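Local coordinates for protein polyguluronate lyase (Corynebacterium sp., PDB 1UAI) that probably cleaves alginate, acting as a lyase on its poly(alpha-L-guluronate) chains, at residues T143-V148 against T179-T184. Numbering follows the deposited sequence.
Sequences THHKLV and TTISHT
His145 and Lys146 of one sheet meet Thr179 and Ile181 of the other in a jellyroll beta-sandwich, with the backbones nearest where the CA atoms of Lys146 and Thr179 lie 7.0 Å apart. The two segments share no backbone pairing: strand 144-149, interrupted near His145, where the chain turns a corner, pairs with strand 134-139 of one sheet, whereas strand 176-182 is an outermost strand of the other and bonds to strand 168-173. Side chains therefore make the whole junction, close to one margin of the sandwich, its centre about 17 Å from the centre of the chain.

Its polar link joins His145 NE2 to Thr179 OG1 at 2.9 Å. The hydroxyl oxygen sits at the edge of the imidazole and in its plane, and the bond is moderately bent, at 154°; either partner could supply the proton. The two side chains reach for one another from opposite directions. In His145 the ring carbon CG lies anti to the backbone N (chi1 172°), a setting that carries the imidazole across to the second sheet, and Thr179 likewise presents OG1 rather than its methyl to NE2.

A few apolar contacts accompany this bond. The methyl CG2 of Thr179 comes within 4.1 Å of His145 CD2, and on its own sheet Thr179 also touches Val171. Ile181, which is buried, approaches the imidazole obliquely with CG1, and its CD1 lies about as near to CD2 and NE2 of the ring, while its side chain also meets Thr126 of strand 124-131. Lys146 adds a looser contact through the base of its side chain, CB standing 4.4 Å from CB of Thr179, before the rest of the chain leads away. On the other flank of the hydrogen bond, Ile181 CG1 packs 3.9 Å from His145 NE2.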
ATOM      1  N   THR A 143       2.468  15.328   4.660  1.00  6.61           N
ATOM      2  CA  THR A 143       1.593  14.689   3.681  1.00  6.29           C
ATOM      3  C   THR A 143       1.614  15.348   2.304  1.00  6.02           C
ATOM      4  O   THR A 143       1.131  14.763   1.334  1.00  6.46           O
ATOM      5  CB  THR A 143       0.127  14.681   4.167  1.00  7.18           C
ATOM      6  OG1 THR A 143      -0.311  16.031   4.367  1.00  8.60           O
ATOM      7  CG2 THR A 143      -0.008  13.905   5.469  1.00  8.83           C
ATOM      8  N   HIS A 144       2.166  16.558   2.220  1.00  5.92           N
ATOM      9  CA  HIS A 144       2.219  17.292   0.956  1.00  6.34           C
ATOM     10  C   HIS A 144       3.645  17.605   0.498  1.00  6.32           C
ATOM     11  O   HIS A 144       3.872  18.574  -0.223  1.00  7.08           O
ATOM     12  CB  HIS A 144       1.437  18.604   1.086  1.00  7.66           C
ATOM     13  CG  HIS A 144      -0.031  18.422   1.313  1.00  7.45           C
ATOM     14  ND1 HIS A 144      -0.858  19.462   1.680  1.00 10.87           N
ATOM     15  CD2 HIS A 144      -0.826  17.329   1.213  1.00  7.75           C
ATOM     16  CE1 HIS A 144      -2.097  19.019   1.797  1.00 11.46           C
ATOM     17  NE2 HIS A 144      -2.104  17.727   1.521  1.00  8.61           N
ATOM     18  N   HIS A 145       4.600  16.779   0.911  1.00  5.89           N
ATOM     19  CA  HIS A 145       6.001  16.982   0.553  1.00  6.16           C
ATOM     20  C   HIS A 145       6.208  17.325  -0.923  1.00  5.91           C
ATOM     21  O   HIS A 145       6.880  18.305  -1.252  1.00  6.61           O
ATOM     22  CB  HIS A 145       6.803  15.735   0.923  1.00  6.77           C
ATOM     23  CG  HIS A 145       8.213  15.754   0.423  1.00  7.67           C
ATOM     24  ND1 HIS A 145       9.177  16.601   0.929  1.00  9.55           N
ATOM     25  CD2 HIS A 145       8.816  15.039  -0.555  1.00  9.39           C
ATOM     26  CE1 HIS A 145      10.312  16.405   0.283  1.00  9.72           C
ATOM     27  NE2 HIS A 145      10.120  15.463  -0.623  1.00 10.83           N
ATOM     28  N   LYS A 146       5.634  16.518  -1.809  1.00  5.64           N
ATOM     29  CA  LYS A 146       5.760  16.752  -3.241  1.00  5.35           C
ATOM     30  C   LYS A 146       4.478  16.398  -3.975  1.00  5.53           C
ATOM     31  O   LYS A 146       4.017  15.259  -3.925  1.00  5.46           O
ATOM     32  CB  LYS A 146       6.919  15.929  -3.820  1.00  6.91           C
ATOM     33  CG  LYS A 146       6.959  15.867  -5.349  1.00  7.49           C
ATOM     34  CD  LYS A 146       7.187  17.226  -5.995  1.00  8.87           C
ATOM     35  CE  LYS A 146       7.220  17.092  -7.512  1.00  9.92           C
ATOM     36  NZ  LYS A 146       7.458  18.393  -8.191  1.00 10.99           N
ATOM     37  N   LEU A 147       3.894  17.386  -4.641  1.00  5.76           N
ATOM     38  CA  LEU A 147       2.692  17.151  -5.425  1.00  5.43           C
ATOM     39  C   LEU A 147       3.138  16.551  -6.755  1.00  5.35           C
ATOM     40  O   LEU A 147       3.911  17.165  -7.488  1.00  6.05           O
ATOM     41  CB  LEU A 147       1.950  18.464  -5.694  1.00  6.52           C
ATOM     42  CG  LEU A 147       0.752  18.349  -6.643  1.00  6.31           C
ATOM     43  CD1 LEU A 147      -0.383  17.605  -5.954  1.00  6.38           C
ATOM     44  CD2 LEU A 147       0.297  19.737  -7.073  1.00  6.14           C
ATOM     45  N   VAL A 148       2.675  15.344  -7.052  1.00  5.18           N
ATOM     46  CA  VAL A 148       3.016  14.700  -8.314  1.00  5.89           C
ATOM     47  C   VAL A 148       2.124  15.301  -9.398  1.00  5.36           C
ATOM     48  O   VAL A 148       2.597  15.695 -10.464  1.00  5.73           O
ATOM     49  CB  VAL A 148       2.787  13.176  -8.236  1.00  5.05           C
ATOM     50  CG1 VAL A 148       3.036  12.539  -9.594  1.00  6.16           C
ATOM     51  CG2 VAL A 148       3.713  12.571  -7.186  1.00  6.38           C
ATOM     52  N   THR A 179      11.083  13.169  -6.404  1.00  6.63           N
ATOM     53  CA  THR A 179      11.785  13.711  -5.255  1.00  6.79           C
ATOM     54  C   THR A 179      12.858  12.749  -4.776  1.00  5.75           C
ATOM     55  O   THR A 179      12.804  11.549  -5.053  1.00  6.70           O
ATOM     56  CB  THR A 179      10.809  13.978  -4.082  1.00  7.43           C
ATOM     57  OG1 THR A 179      11.507  14.632  -3.016  1.00  8.84           O
ATOM     58  CG2 THR A 179      10.221  12.669  -3.559  1.00  8.79           C
ATOM     59  N   THR A 180      13.845  13.301  -4.079  1.00  6.22           N
ATOM     60  CA  THR A 180      14.927  12.521  -3.499  1.00  6.78           C
ATOM     61  C   THR A 180      14.901  12.887  -2.022  1.00  6.90           C
ATOM     62  O   THR A 180      15.030  14.059  -1.664  1.00  8.28           O
ATOM     63  CB  THR A 180      16.294  12.886  -4.107  1.00  7.27           C
ATOM     64  OG1 THR A 180      16.275  12.604  -5.510  1.00  7.84           O
ATOM     65  CG2 THR A 180      17.400  12.071  -3.453  1.00  8.94           C
ATOM     66  N   ILE A 181      14.709  11.881  -1.176  1.00  7.30           N
ATOM     67  CA  ILE A 181      14.617  12.081   0.262  1.00  8.11           C
ATOM     68  C   ILE A 181      15.791  11.468   1.012  1.00  7.82           C
ATOM     69  O   ILE A 181      16.133  10.306   0.800  1.00  7.64           O
ATOM     70  CB  ILE A 181      13.299  11.467   0.793  1.00  8.71           C
ATOM     71  CG1 ILE A 181      12.108  12.184   0.150  1.00  8.41           C
ATOM     72  CG2 ILE A 181      13.241  11.562   2.311  1.00 10.29           C
ATOM     73  CD1 ILE A 181      10.771  11.525   0.419  1.00  8.88           C
ATOM     74  N   SER A 182      16.410  12.257   1.884  1.00  8.85           N
ATOM     75  CA  SER A 182      17.527  11.772   2.683  1.00 10.00           C
ATOM     76  C   SER A 182      16.956  10.852   3.756  1.00  9.71           C
ATOM     77  O   SER A 182      16.021  11.219   4.468  1.00 10.49           O
ATOM     78  CB  SER A 182      18.272  12.940   3.331  1.00 12.07           C
ATOM     79  OG  SER A 182      18.877  13.764   2.350  1.00 17.22           O
ATOM     80  N   HIS A 183      17.520   9.655   3.866  1.00  9.26           N
ATOM     81  CA  HIS A 183      17.055   8.671   4.837  1.00  9.08           C
ATOM     82  C   HIS A 183      18.202   7.707   5.115  1.00  8.99           C
ATOM     83  O   HIS A 183      18.687   7.038   4.205  1.00  8.90           O
ATOM     84  CB  HIS A 183      15.857   7.918   4.255  1.00  9.11           C
ATOM     85  CG  HIS A 183      15.220   6.957   5.209  1.00  7.55           C
ATOM     86  ND1 HIS A 183      14.611   7.361   6.377  1.00  8.45           N
ATOM     87  CD2 HIS A 183      15.082   5.612   5.156  1.00  8.66           C
ATOM     88  CE1 HIS A 183      14.123   6.304   7.003  1.00  8.78           C
ATOM     89  NE2 HIS A 183      14.396   5.230   6.283  1.00  9.21           N
ATOM     90  N   THR A 184      18.626   7.624   6.372  1.00 10.10           N
ATOM     91  CA  THR A 184      19.750   6.765   6.733  1.00 12.02           C
ATOM     92  C   THR A 184      19.457   5.661   7.742  1.00 11.70           C
ATOM     93  O   THR A 184      20.341   4.872   8.073  1.00 12.67           O
ATOM     94  CB  THR A 184      20.916   7.607   7.284  1.00 12.79           C
ATOM     95  OG1 THR A 184      20.476   8.334   8.438  1.00 13.89           O
ATOM     96  CG2 THR A 184      21.406   8.586   6.229  1.00 13.59           C
TER